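Local coordinates for protein glucose dehydrogenase (Serratia sp. FS14, PDB 7CDY) that belongs, by name and family, to the glucose/sorbosone dehydrogenases, proteins of the beta-propeller clan, and binds a calcium ion, at residues Leu63-Ala68 with Arg75-Ser80; Leu79-Pro84 with Phe109-Arg114; Ala197-Ser202 with Met270-Gly275; Ser202-Glu207 with Leu218-Pro223. All coordinates share one frame; numbering follows the deposited sequence. Where two conformers were deposited one is given.

In the fold
From the N terminus, interaction 1 comes first: strand 62-67 runs out, the short helix 71-74 turns the chain, and strand 76-84 returns beside it. Interaction 2 begins where interaction 1 ends, sharing Leu79 and Ser80, and closes a longer loop that brings strand 109-114 across the far half of strand 76-84; both belong to one antiparallel sheet. Farther along, interaction 3 closes the largest loop, joining the end of strand 192-198 to strand 267-273 of the next sheet. Interaction 4 is nested inside that loop, shares Ser202 with it, and closes the hairpin of strands 205-210 and 216-219. Interactions 2 and 3 lie on opposite sides of the chain's centre, about 26 Å apart between centres.

Interaction 1: residues Leu63-Ala68 with Arg75-Ser80; sequences LEVLPA and RRVYLS
Backbone bonds pair Leu66 with Tyr78 in both directions: Leu66 N reaches Tyr78 O at 2.9 Å, and Tyr78 N reaches Leu66 O. Ala68 N extends the ladder to Arg76 O in a nearly straight bond (175°). At the other end Ser80 N bonds to Glu64 O, while Leu63 N bonds to Ser80 O.

A side chain joins this ladder at Ser80. Its OG sits between the backbone N and the carbonyl carbon (chi1 74°), and from there accepts from Glu64 N at 3.0 Å; a serine hydroxyl suits the spot because it can also give its own proton to Gly127 O. The carboxylate of Glu64 turns away to Ser16, Lys128 and Arg323.

Apolar contacts flank the backbone. On the face carrying Val65, Pro67, Val77 and Leu79, Val65 packs against both Val77 and Leu79 over the paired strands, branched ends bringing methyls together: Val65 CG2 meets Val77 CG1 at 3.5 Å, and Val65 CB lies 3.8 Å from Leu79 CD2. On the other face the Tyr78 ring turns its edge to Leu66 O and to Ala68 CB, with CE1 3.9 Å from that methyl, and its OH continues to Ala165 O.

Two residues, Leu63 and Glu64, stand opposite the single residue Ser80, which defines a classic beta bulge in an antiparallel pair, within a sheet of this beta-propeller-clan protein.

Interaction 2: residues Leu79-Pro84 with Phe109-Arg114; sequences LSFAEP and FKVIFR
The Phe81 and Phe109 side chains pass alongside one another, running in opposing senses, and Phe81 CE1 comes to the edge of the Phe109 ring, 3.9 Å from Phe109 CE2. Phe81 also receives Val111 at its own edge, where CZ is 3.8 Å from Val111 CG2. Leu79 reaches Phe109 obliquely, with Leu79 CD1 3.8 Å from Phe109 CE1. With CG anti to the backbone N (chi1 -176°), Phe109 carries its ring across the gap between the strands, a distance that a large aromatic can span.

The third flat group is the guanidinium of Arg114. Val111 CG1 lies over the centre of one face, 3.6 Å above the plane, and the carboxylate of Glu83 meets the edge. The two planes are nearly coplanar, 12° apart, and because NE and NH2 are the donors the salt bridge is side-on and two-pronged. Arg114 NE gives a 2.7 Å bond to the syn lone pair of Glu83 OE1, and NH2 gives a 3.0 Å bond to OE2, slightly out of plane. Two bonds to separate oxygens restrain rotation of both groups. The extended chain of Glu83 carries its carboxylate this far. Lys118 makes a second salt bridge to OE1, and the two positive groups would be expected to stabilise the carboxylate's charge.

The axes of the two short strand segments come no closer than 9.2 Å and cross at 75°, so side chains make the contact. Strand 90-99 pairs with both strands 76-84 and 109-114 in the same antiparallel sheet, while Pro52 and Val54 from a loop touch Phe109 and Phe81, respectively.

Interaction 3: residues Ala197-Ser202 with Met270-Gly275; sequences ALNPWS and MAFYDG
Phe272 packs against five consecutive residues, Ala197 to Trp201, and forms the tight centre of the contact. Asn199 CA sits over one face of its ring, 3.8 Å from the centroid, in a CH-pi contact. Pro200 CD presses on Phe272 CB at 3.5 Å, the proline ring offering a rigid hydrocarbon surface to the phenylalanine. Deeper in, Ala197 CB lies 3.9 Å from Phe272 CE2; a methyl is small enough to fit there and still leave room for Met270, which is modelled in two conformers.

Toward solvent the grip is looser. Trp201 bridges the two zones: CZ3 lies 3.8 Å from Phe272 CD1, while Tyr273 O meets the indole edge. At the exposed end Trp201 NE1 makes a weak, bent bond (136°) to Asp274 OD1, whose stronger partner is Arg282.

The turn is shaped by Asn199, whose amide is swung to the far side from its own N (chi1 -177°). Its OD1 accepts from Trp201 N in the carbonyl plane and from Ser202 N above it, making an Asx turn within an Asx motif. Thus apolar and aromatic packing joins neighbouring sheets of the propeller-clan fold, whereas polar bonds mainly fix the turn, with one weak bond across the contact at its solvent side.

Interaction 4: residues Ser202-Glu207 with Leu218-Pro223; sequences SGAIWE and LNIPLP
Trp206 and Ile220 run alongside each other in the same direction, with the isoleucine over one face of the indole. Ile220 CG1 stands 3.7 Å from the centroid of the five-membered ring, only 7° off its normal, in a CH-pi contact; CD1 continues over Trp206 CE2. A slim, branched chain suits this broad aromatic surface. Leu218 CD2 adds a lighter touch at 4.2 Å from Trp206 CZ3.

On the hairpin face that carries Glu207 and Asn219, these two side chains lie abreast. Asn219 ND2 donates to Glu207 OE1 at 3.0 Å, the acceptor lying in the amide plane and the donor slightly out of the carboxylate plane on its syn side. Glu207 bends at chi2 (-95°) to bring that oxygen over, and the amide suits its place because it supplies the N-H.

Beneath them Glu207 and Asn219 form an antiparallel hydrogen-bonded pair in the beta hairpin of strands 205-210 and 216-219: Asn219 N reaches Glu207 O at 2.8 Å, and Glu207 N reaches Asn219 O. Beyond the pair, Pro221 has no N-H to extend the ladder; its CD rests 3.3 Å from Ile205 O. A water donates to both Ile205 O and Pro221 O, bridging the diverging chains.

Farther out, Asn219 ND2 also bonds to Glu217, a calcium-site residue, and Leu222 N bonds to the hydroxyl of Tyr227, another residue of that site. The Trp206 ring also meets Phe272 edge-to-face.

Interaction 1: residues Leu63-Ala68 with Arg75-Ser80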
loop_
_atom_site.group_PDB
_atom_site.type_symbol
_atom_site.label_atom_id
_atom_site.label_comp_id
_atom_site.label_asym_id
_atom_site.label_seq_id
_atom_site.Cartn_x
_atom_site.Cartn_y
_atom_site.Cartn_z
ATOM N N LEU A 63 -6.142 5.695 -5.199
ATOM C CA LEU A 63 -5.532 4.746 -4.276
ATOM C C LEU A 63 -4.876 5.471 -3.100
ATOM O O LEU A 63 -5.591 5.935 -2.207
ATOM C CB LEU A 63 -4.605 3.776 -5.019
ATOM C CG LEU A 63 -5.309 3.058 -6.186
ATOM C CD1 LEU A 63 -4.316 2.277 -7.038
ATOM C CD2 LEU A 63 -6.457 2.149 -5.726
ATOM N N GLU A 64 -3.547 5.574 -3.052
ATOM C CA GLU A 64 -2.879 6.103 -1.865
ATOM C C GLU A 64 -2.902 7.625 -1.827
ATOM O O GLU A 64 -2.749 8.288 -2.856
ATOM C CB GLU A 64 -1.412 5.642 -1.826
ATOM C CG GLU A 64 -0.719 5.809 -0.469
ATOM C CD GLU A 64 -0.920 4.607 0.425
ATOM O OE1 GLU A 64 -2.085 4.271 0.748
ATOM O OE2 GLU A 64 0.086 3.963 0.797
ATOM N N VAL A 65 -3.023 8.173 -0.618
ATOM C CA VAL A 65 -2.718 9.573 -0.339
ATOM C C VAL A 65 -1.565 9.607 0.656
ATOM O O VAL A 65 -1.590 8.909 1.675
ATOM C CB VAL A 65 -3.950 10.352 0.167
ATOM C CG1 VAL A 65 -4.573 9.728 1.428
ATOM C CG2 VAL A 65 -3.587 11.815 0.413
ATOM N N LEU A 66 -0.537 10.399 0.348
ATOM C CA LEU A 66 0.649 10.486 1.196
ATOM C C LEU A 66 1.197 11.908 1.200
ATOM O O LEU A 66 1.859 12.334 0.237
ATOM C CB LEU A 66 1.717 9.484 0.764
ATOM C CG LEU A 66 3.009 9.456 1.590
ATOM C CD1 LEU A 66 2.709 9.333 3.068
ATOM C CD2 LEU A 66 3.934 8.319 1.148
ATOM N N PRO A 67 0.953 12.662 2.264
ATOM C CA PRO A 67 1.628 13.951 2.428
ATOM C C PRO A 67 3.134 13.769 2.414
ATOM O O PRO A 67 3.675 12.755 2.858
ATOM C CB PRO A 67 1.150 14.424 3.803
ATOM C CG PRO A 67 -0.161 13.702 4.008
ATOM C CD PRO A 67 0.027 12.376 3.362
ATOM N N ALA A 68 3.818 14.758 1.857
ATOM C CA ALA A 68 5.271 14.742 1.892
ATOM C C ALA A 68 5.754 14.788 3.342
ATOM O O ALA A 68 5.050 15.299 4.227
ATOM C CB ALA A 68 5.821 15.953 1.135
ATOM N N ARG A 75 3.086 21.675 2.163
ATOM C CA ARG A 75 1.716 21.237 1.908
ATOM C C ARG A 75 1.614 20.292 0.713
ATOM O O ARG A 75 0.542 20.130 0.124
ATOM C CB ARG A 75 0.729 22.409 1.830
ATOM C CG ARG A 75 0.721 23.219 3.125
ATOM C CD ARG A 75 -0.362 24.289 3.159
ATOM N NE ARG A 75 -1.718 23.733 3.080
ATOM C CZ ARG A 75 -2.388 23.195 4.093
ATOM N NH1 ARG A 75 -1.846 23.092 5.302
ATOM N NH2 ARG A 75 -3.620 22.748 3.878
ATOM N N ARG A 76 2.708 19.628 0.354
ATOM C CA ARG A 76 2.703 18.737 -0.795
ATOM C C ARG A 76 2.033 17.408 -0.449
ATOM O O ARG A 76 2.290 16.827 0.606
ATOM C CB ARG A 76 4.143 18.492 -1.253
ATOM C CG ARG A 76 4.244 17.549 -2.431
ATOM C CD ARG A 76 5.664 17.461 -2.964
ATOM N NE ARG A 76 6.111 18.725 -3.538
ATOM C CZ ARG A 76 7.301 18.901 -4.095
ATOM N NH1 ARG A 76 8.164 17.892 -4.140
ATOM N NH2 ARG A 76 7.617 20.088 -4.591
ATOM N N VAL A 77 1.178 16.942 -1.356
ATOM C CA VAL A 77 0.425 15.702 -1.179
ATOM C C VAL A 77 0.642 14.838 -2.415
ATOM O O VAL A 77 0.332 15.261 -3.535
ATOM C CB VAL A 77 -1.075 15.956 -0.959
ATOM C CG1 VAL A 77 -1.813 14.622 -0.822
ATOM C CG2 VAL A 77 -1.276 16.802 0.289
ATOM N N TYR A 78 1.173 13.631 -2.206
ATOM C CA TYR A 78 1.306 12.634 -3.264
ATOM C C TYR A 78 0.054 11.766 -3.329
ATOM O O TYR A 78 -0.575 11.469 -2.299
ATOM C CB TYR A 78 2.519 11.730 -2.994
ATOM C CG TYR A 78 3.854 12.440 -3.087
ATOM C CD1 TYR A 78 4.287 13.270 -2.060
ATOM C CD2 TYR A 78 4.678 12.280 -4.200
ATOM C CE1 TYR A 78 5.507 13.945 -2.146
ATOM C CE2 TYR A 78 5.904 12.945 -4.291
ATOM C CZ TYR A 78 6.305 13.761 -3.255
ATOM O OH TYR A 78 7.513 14.433 -3.332
ATOM N N LEU A 79 -0.305 11.351 -4.550
ATOM C CA LEU A 79 -1.407 10.417 -4.773
ATOM C C LEU A 79 -0.952 9.330 -5.725
ATOM O O LEU A 79 -0.209 9.600 -6.673
ATOM C CB LEU A 79 -2.619 11.113 -5.420
ATOM C CG LEU A 79 -3.300 12.241 -4.655
ATOM C CD1 LEU A 79 -4.341 12.926 -5.551
ATOM C CD2 LEU A 79 -3.951 11.719 -3.383
ATOM N N SER A 80 -1.414 8.109 -5.494
ATOM C CA SER A 80 -1.326 7.067 -6.500
ATOM C C SER A 80 -2.730 6.734 -6.988
ATOM O O SER A 80 -3.717 6.932 -6.262
ATOM C CB SER A 80 -0.596 5.829 -5.981
ATOM O OG SER A 80 -1.425 5.117 -5.080
#

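Interaction 2: residues Leu79-Pro84 with Phe109-Arg114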
loop_
_atom_site.group_PDB
_atom_site.type_symbol
_atom_site.label_atom_id
_atom_site.label_comp_id
_atom_site.label_asym_id
_atom_site.label_seq_id
_atom_site.Cartn_x
_atom_site.Cartn_y
_atom_site.Cartn_z
ATOM N N LEU A 79 -0.305 11.351 -4.550
ATOM C CA LEU A 79 -1.407 10.417 -4.773
ATOM C C LEU A 79 -0.952 9.330 -5.725
ATOM O O LEU A 79 -0.209 9.600 -6.673
ATOM C CB LEU A 79 -2.619 11.113 -5.420
ATOM C CG LEU A 79 -3.300 12.241 -4.655
ATOM C CD1 LEU A 79 -4.341 12.926 -5.551
ATOM C CD2 LEU A 79 -3.951 11.719 -3.383
ATOM N N SER A 80 -1.414 8.109 -5.494
ATOM C CA SER A 80 -1.326 7.067 -6.500
ATOM C C SER A 80 -2.730 6.734 -6.988
ATOM O O SER A 80 -3.717 6.932 -6.262
ATOM C CB SER A 80 -0.596 5.829 -5.981
ATOM O OG SER A 80 -1.425 5.117 -5.080
ATOM N N PHE A 81 -2.829 6.268 -8.234
ATOM C CA PHE A 81 -4.134 6.000 -8.832
ATOM C C PHE A 81 -3.975 5.115 -10.053
ATOM O O PHE A 81 -2.905 5.033 -10.657
ATOM C CB PHE A 81 -4.901 7.288 -9.182
ATOM C CG PHE A 81 -4.192 8.207 -10.178
ATOM C CD1 PHE A 81 -3.119 9.006 -9.784
ATOM C CD2 PHE A 81 -4.638 8.301 -11.499
ATOM C CE1 PHE A 81 -2.496 9.867 -10.692
ATOM C CE2 PHE A 81 -4.021 9.164 -12.413
ATOM C CZ PHE A 81 -2.951 9.938 -12.005
ATOM N N ALA A 82 -5.062 4.437 -10.408
ATOM C CA ALA A 82 -5.113 3.747 -11.686
ATOM C C ALA A 82 -5.435 4.772 -12.764
ATOM O O ALA A 82 -6.375 5.563 -12.615
ATOM C CB ALA A 82 -6.195 2.672 -11.647
ATOM N N GLU A 83 -4.652 4.763 -13.841
ATOM C CA GLU A 83 -4.756 5.749 -14.902
ATOM C C GLU A 83 -5.021 5.049 -16.230
ATOM O O GLU A 83 -4.274 4.128 -16.594
ATOM C CB GLU A 83 -3.454 6.544 -14.993
ATOM C CG GLU A 83 -3.457 7.602 -16.089
ATOM C CD GLU A 83 -2.089 8.216 -16.306
ATOM O OE1 GLU A 83 -1.162 7.467 -16.670
ATOM O OE2 GLU A 83 -1.927 9.436 -16.101
ATOM N N PRO A 84 -6.053 5.446 -16.975
ATOM C CA PRO A 84 -6.319 4.818 -18.273
ATOM C C PRO A 84 -5.215 5.116 -19.268
ATOM O O PRO A 84 -4.475 6.089 -19.155
ATOM C CB PRO A 84 -7.630 5.462 -18.745
ATOM C CG PRO A 84 -7.997 6.464 -17.749
ATOM C CD PRO A 84 -6.942 6.580 -16.696
ATOM N N PHE A 109 -1.698 19.610 -9.594
ATOM C CA PHE A 109 -1.352 18.193 -9.557
ATOM C C PHE A 109 -0.679 17.779 -10.863
ATOM O O PHE A 109 -1.166 18.091 -11.954
ATOM C CB PHE A 109 -2.590 17.322 -9.320
ATOM C CG PHE A 109 -2.257 15.862 -9.174
ATOM C CD1 PHE A 109 -1.821 15.374 -7.956
ATOM C CD2 PHE A 109 -2.340 14.992 -10.253
ATOM C CE1 PHE A 109 -1.493 14.044 -7.805
ATOM C CE2 PHE A 109 -2.013 13.647 -10.108
ATOM C CZ PHE A 109 -1.587 13.182 -8.881
ATOM N N LYS A 110 0.420 17.030 -10.753
ATOM C CA LYS A 110 1.120 16.522 -11.925
ATOM C C LYS A 110 1.660 15.126 -11.649
ATOM O O LYS A 110 2.144 14.852 -10.551
ATOM C CB LYS A 110 2.286 17.433 -12.335
ATOM C CG LYS A 110 3.399 17.520 -11.305
ATOM C CD LYS A 110 4.609 18.282 -11.828
ATOM C CE LYS A 110 5.889 17.876 -11.097
ATOM N NZ LYS A 110 7.058 18.623 -11.632
ATOM N N VAL A 111 1.582 14.261 -12.662
ATOM C CA VAL A 111 2.138 12.917 -12.566
ATOM C C VAL A 111 3.657 12.976 -12.662
ATOM O O VAL A 111 4.224 13.697 -13.499
ATOM C CB VAL A 111 1.540 12.046 -13.682
ATOM C CG1 VAL A 111 2.296 10.721 -13.832
ATOM C CG2 VAL A 111 0.062 11.799 -13.417
ATOM N N ILE A 112 4.328 12.209 -11.811
ATOM C CA ILE A 112 5.784 12.113 -11.805
ATOM C C ILE A 112 6.285 10.723 -12.158
ATOM O O ILE A 112 7.497 10.553 -12.371
ATOM C CB ILE A 112 6.390 12.569 -10.459
ATOM C CG1 ILE A 112 6.001 11.598 -9.332
ATOM C CG2 ILE A 112 5.971 14.009 -10.142
ATOM C CD1 ILE A 112 6.750 11.828 -8.023
ATOM N N PHE A 113 5.414 9.717 -12.187
ATOM C CA PHE A 113 5.814 8.348 -12.476
ATOM C C PHE A 113 4.605 7.592 -13.004
ATOM O O PHE A 113 3.503 7.716 -12.453
ATOM C CB PHE A 113 6.355 7.645 -11.225
ATOM C CG PHE A 113 6.506 6.156 -11.404
ATOM C CD1 PHE A 113 7.618 5.636 -12.053
ATOM C CD2 PHE A 113 5.509 5.283 -10.977
ATOM C CE1 PHE A 113 7.748 4.270 -12.266
ATOM C CE2 PHE A 113 5.635 3.917 -11.183
ATOM C CZ PHE A 113 6.761 3.415 -11.816
ATOM N N ARG A 114 4.832 6.769 -14.025
ATOM C CA ARG A 114 3.791 5.923 -14.588
ATOM C C ARG A 114 4.321 4.515 -14.741
ATOM O O ARG A 114 5.410 4.310 -15.286
ATOM C CB ARG A 114 3.399 6.391 -15.987
ATOM C CG ARG A 114 2.670 7.675 -16.019
ATOM C CD ARG A 114 2.092 7.903 -17.397
ATOM N NE ARG A 114 1.075 8.926 -17.302
ATOM C CZ ARG A 114 1.328 10.227 -17.317
ATOM N NH1 ARG A 114 2.579 10.664 -17.454
ATOM N NH2 ARG A 114 0.338 11.092 -17.199
#

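Interaction 3: residues Ala197-Ser202 with Met270-Gly275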
loop_
_atom_site.group_PDB
_atom_site.type_symbol
_atom_site.label_atom_id
_atom_site.label_comp_id
_atom_site.label_asym_id
_atom_site.label_seq_id
_atom_site.Cartn_x
_atom_site.Cartn_y
_atom_site.Cartn_z
ATOM N N ALA A 197 5.618 -0.174 4.356
ATOM C CA ALA A 197 5.833 0.695 5.508
ATOM C C ALA A 197 7.278 0.637 5.972
ATOM O O ALA A 197 7.949 -0.390 5.850
ATOM C CB ALA A 197 4.897 0.333 6.663
ATOM N N LEU A 198 7.732 1.752 6.537
ATOM C CA LEU A 198 9.083 1.881 7.066
ATOM C C LEU A 198 9.119 1.369 8.499
ATOM O O LEU A 198 8.382 1.860 9.360
ATOM C CB LEU A 198 9.462 3.356 7.034
ATOM C CG LEU A 198 10.834 3.714 7.600
ATOM C CD1 LEU A 198 11.937 3.193 6.698
ATOM C CD2 LEU A 198 10.922 5.225 7.766
ATOM N N ASN A 199 9.966 0.386 8.753
ATOM C CA ASN A 199 10.173 -0.091 10.115
ATOM C C ASN A 199 10.827 1.031 10.919
ATOM O O ASN A 199 11.934 1.471 10.571
ATOM C CB ASN A 199 11.051 -1.343 10.074
ATOM C CG ASN A 199 11.273 -1.963 11.450
ATOM O OD1 ASN A 199 11.667 -1.272 12.397
ATOM N ND2 ASN A 199 11.027 -3.260 11.569
ATOM N N PRO A 200 10.181 1.537 11.975
ATOM C CA PRO A 200 10.709 2.717 12.678
ATOM C C PRO A 200 11.947 2.433 13.502
ATOM O O PRO A 200 12.627 3.382 13.916
ATOM C CB PRO A 200 9.537 3.146 13.569
ATOM C CG PRO A 200 8.775 1.886 13.814
ATOM C CD PRO A 200 8.901 1.082 12.538
ATOM N N TRP A 201 12.269 1.170 13.741
ATOM C CA TRP A 201 13.430 0.796 14.532
ATOM C C TRP A 201 14.646 0.468 13.682
ATOM O O TRP A 201 15.762 0.860 14.038
ATOM C CB TRP A 201 13.065 -0.364 15.466
ATOM C CG TRP A 201 11.838 -0.012 16.259
ATOM C CD1 TRP A 201 11.757 0.902 17.270
ATOM C CD2 TRP A 201 10.507 -0.513 16.064
ATOM N NE1 TRP A 201 10.467 0.986 17.733
ATOM C CE2 TRP A 201 9.679 0.129 17.010
ATOM C CE3 TRP A 201 9.939 -1.455 15.198
ATOM C CZ2 TRP A 201 8.312 -0.135 17.110
ATOM C CZ3 TRP A 201 8.581 -1.712 15.294
ATOM C CH2 TRP A 201 7.783 -1.050 16.241
ATOM N N SER A 202 14.457 -0.208 12.542
ATOM C CA SER A 202 15.584 -0.588 11.696
ATOM C C SER A 202 15.804 0.361 10.529
ATOM O O SER A 202 16.899 0.367 9.955
ATOM C CB SER A 202 15.360 -1.961 11.063
ATOM O OG SER A 202 14.227 -1.929 10.199
ATOM N N MET A 270 -0.751 -1.647 6.408
ATOM C CA MET A 270 0.227 -2.106 7.382
ATOM C C MET A 270 0.805 -0.911 8.120
ATOM O O MET A 270 1.083 0.127 7.516
ATOM C CB MET A 270 1.340 -2.977 6.764
ATOM C CG MET A 270 2.452 -2.214 6.064
ATOM S SD MET A 270 3.722 -3.246 5.269
ATOM C CE MET A 270 4.500 -4.052 6.664
ATOM N N ALA A 271 0.981 -1.078 9.424
ATOM C CA ALA A 271 1.524 -0.036 10.287
ATOM C C ALA A 271 2.281 -0.667 11.445
ATOM O O ALA A 271 1.769 -1.582 12.094
ATOM C CB ALA A 271 0.413 0.861 10.844
ATOM N N PHE A 272 3.483 -0.164 11.716
ATOM C CA PHE A 272 4.238 -0.517 12.911
ATOM C C PHE A 272 3.802 0.377 14.066
ATOM O O PHE A 272 3.639 1.590 13.897
ATOM C CB PHE A 272 5.729 -0.289 12.672
ATOM C CG PHE A 272 6.332 -1.173 11.611
ATOM C CD1 PHE A 272 6.847 -2.425 11.933
ATOM C CD2 PHE A 272 6.428 -0.734 10.290
ATOM C CE1 PHE A 272 7.426 -3.223 10.957
ATOM C CE2 PHE A 272 6.992 -1.532 9.317
ATOM C CZ PHE A 272 7.496 -2.771 9.647
ATOM N N TYR A 273 3.611 -0.212 15.248
ATOM C CA TYR A 273 3.175 0.559 16.410
ATOM C C TYR A 273 4.396 0.974 17.229
ATOM O O TYR A 273 5.063 0.132 17.835
ATOM C CB TYR A 273 2.150 -0.190 17.261
ATOM C CG TYR A 273 1.556 0.717 18.316
ATOM C CD1 TYR A 273 0.441 1.501 18.035
ATOM C CD2 TYR A 273 2.143 0.832 19.577
ATOM C CE1 TYR A 273 -0.095 2.359 18.989
ATOM C CE2 TYR A 273 1.611 1.689 20.542
ATOM C CZ TYR A 273 0.498 2.448 20.238
ATOM O OH TYR A 273 -0.036 3.295 21.188
ATOM N N ASP A 274 4.676 2.280 17.243
ATOM C CA ASP A 274 5.785 2.862 17.993
ATOM C C ASP A 274 5.295 3.960 18.932
ATOM O O ASP A 274 6.041 4.886 19.268
ATOM C CB ASP A 274 6.858 3.388 17.034
ATOM C CG ASP A 274 8.178 3.714 17.729
ATOM O OD1 ASP A 274 8.497 3.099 18.768
ATOM O OD2 ASP A 274 8.901 4.599 17.217
ATOM N N GLY A 275 4.032 3.879 19.356
ATOM C CA GLY A 275 3.466 4.862 20.255
ATOM C C GLY A 275 3.759 4.546 21.710
ATOM O O GLY A 275 4.371 3.537 22.052
#

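Interaction 4: residues Ser202-Glu207 with Leu218-Pro223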
loop_
_atom_site.group_PDB
_atom_site.type_symbol
_atom_site.label_atom_id
_atom_site.label_comp_id
_atom_site.label_asym_id
_atom_site.label_seq_id
_atom_site.Cartn_x
_atom_site.Cartn_y
_atom_site.Cartn_z
ATOM N N SER A 202 14.457 -0.208 12.542
ATOM C CA SER A 202 15.584 -0.588 11.696
ATOM C C SER A 202 15.804 0.361 10.529
ATOM O O SER A 202 16.899 0.367 9.955
ATOM C CB SER A 202 15.360 -1.961 11.063
ATOM O OG SER A 202 14.227 -1.929 10.199
ATOM N N GLY A 203 14.785 1.112 10.124
ATOM C CA GLY A 203 14.899 1.936 8.943
ATOM C C GLY A 203 14.700 1.210 7.636
ATOM O O GLY A 203 14.876 1.817 6.574
ATOM N N ALA A 204 14.316 -0.061 7.672
ATOM C CA ALA A 204 14.078 -0.826 6.455
ATOM C C ALA A 204 12.622 -0.726 6.020
ATOM O O ALA A 204 11.705 -0.746 6.848
ATOM C CB ALA A 204 14.418 -2.298 6.680
ATOM N N ILE A 205 12.417 -0.643 4.706
ATOM C CA ILE A 205 11.083 -0.788 4.128
ATOM C C ILE A 205 10.652 -2.247 4.187
ATOM O O ILE A 205 11.389 -3.145 3.759
ATOM C CB ILE A 205 11.078 -0.266 2.681
ATOM C CG1 ILE A 205 11.305 1.249 2.642
ATOM C CG2 ILE A 205 9.774 -0.656 1.962
ATOM C CD1 ILE A 205 10.083 2.065 3.032
ATOM N N TRP A 206 9.457 -2.494 4.721
ATOM C CA TRP A 206 8.802 -3.795 4.668
ATOM C C TRP A 206 7.590 -3.702 3.748
ATOM O O TRP A 206 7.024 -2.620 3.530
ATOM C CB TRP A 206 8.347 -4.259 6.055
ATOM C CG TRP A 206 9.448 -4.595 7.045
ATOM C CD1 TRP A 206 10.726 -4.093 7.088
ATOM C CD2 TRP A 206 9.329 -5.482 8.165
ATOM N NE1 TRP A 206 11.407 -4.645 8.161
ATOM C CE2 TRP A 206 10.568 -5.498 8.832
ATOM C CE3 TRP A 206 8.290 -6.276 8.658
ATOM C CZ2 TRP A 206 10.795 -6.276 9.979
ATOM C CZ3 TRP A 206 8.515 -7.050 9.795
ATOM C CH2 TRP A 206 9.756 -7.039 10.441
ATOM N N GLU A 207 7.179 -4.858 3.224
ATOM C CA GLU A 207 6.145 -4.927 2.202
ATOM C C GLU A 207 5.289 -6.153 2.464
ATOM O O GLU A 207 5.769 -7.147 3.015
ATOM C CB GLU A 207 6.793 -5.001 0.804
ATOM C CG GLU A 207 5.850 -5.210 -0.372
ATOM C CD GLU A 207 5.706 -6.662 -0.796
ATOM O OE1 GLU A 207 6.118 -7.575 -0.049
ATOM O OE2 GLU A 207 5.137 -6.879 -1.889
ATOM N N LEU A 218 4.553 -11.532 3.650
ATOM C CA LEU A 218 5.257 -10.371 4.180
ATOM C C LEU A 218 6.733 -10.508 3.816
ATOM O O LEU A 218 7.332 -11.558 4.065
ATOM C CB LEU A 218 5.101 -10.349 5.703
ATOM C CG LEU A 218 5.853 -9.294 6.513
ATOM C CD1 LEU A 218 5.296 -7.915 6.235
ATOM C CD2 LEU A 218 5.751 -9.604 7.993
ATOM N N ASN A 219 7.312 -9.463 3.208
ATOM C CA ASN A 219 8.692 -9.459 2.726
ATOM C C ASN A 219 9.454 -8.255 3.271
ATOM O O ASN A 219 8.868 -7.217 3.584
ATOM C CB ASN A 219 8.730 -9.374 1.191
ATOM C CG ASN A 219 8.156 -10.613 0.519
ATOM O OD1 ASN A 219 8.720 -11.697 0.639
ATOM N ND2 ASN A 219 7.066 -10.458 -0.223
ATOM N N ILE A 220 10.779 -8.381 3.340
ATOM C CA ILE A 220 11.676 -7.239 3.541
ATOM C C ILE A 220 12.482 -7.076 2.256
ATOM O O ILE A 220 13.507 -7.749 2.077
ATOM C CB ILE A 220 12.597 -7.418 4.761
ATOM C CG1 ILE A 220 11.795 -7.673 6.040
ATOM C CG2 ILE A 220 13.511 -6.201 4.934
ATOM C CD1 ILE A 220 12.671 -8.047 7.249
ATOM N N PRO A 221 12.054 -6.233 1.322
ATOM C CA PRO A 221 12.638 -6.270 -0.031
ATOM C C PRO A 221 14.015 -5.627 -0.098
ATOM O O PRO A 221 14.192 -4.456 0.253
ATOM C CB PRO A 221 11.632 -5.490 -0.878
ATOM C CG PRO A 221 10.875 -4.655 0.129
ATOM C CD PRO A 221 10.827 -5.424 1.394
ATOM N N LEU A 222 14.972 -6.385 -0.590
ATOM C CA LEU A 222 16.349 -5.948 -0.761
ATOM C C LEU A 222 16.616 -5.534 -2.208
ATOM O O LEU A 222 16.010 -6.067 -3.140
ATOM C CB LEU A 222 17.293 -7.088 -0.368
ATOM C CG LEU A 222 17.140 -7.581 1.071
ATOM C CD1 LEU A 222 18.059 -8.767 1.332
ATOM C CD2 LEU A 222 17.424 -6.454 2.055
ATOM N N PRO A 223 17.524 -4.577 -2.430
ATOM C CA PRO A 223 17.698 -4.018 -3.780
ATOM C C PRO A 223 18.258 -5.039 -4.759
ATOM O O PRO A 223 19.249 -5.722 -4.475
ATOM C CB PRO A 223 18.671 -2.849 -3.562
ATOM C CG PRO A 223 19.386 -3.174 -2.277
ATOM C CD PRO A 223 18.375 -3.907 -1.431
HETATM O O HOH W 1 13.943 -3.207 2.661
#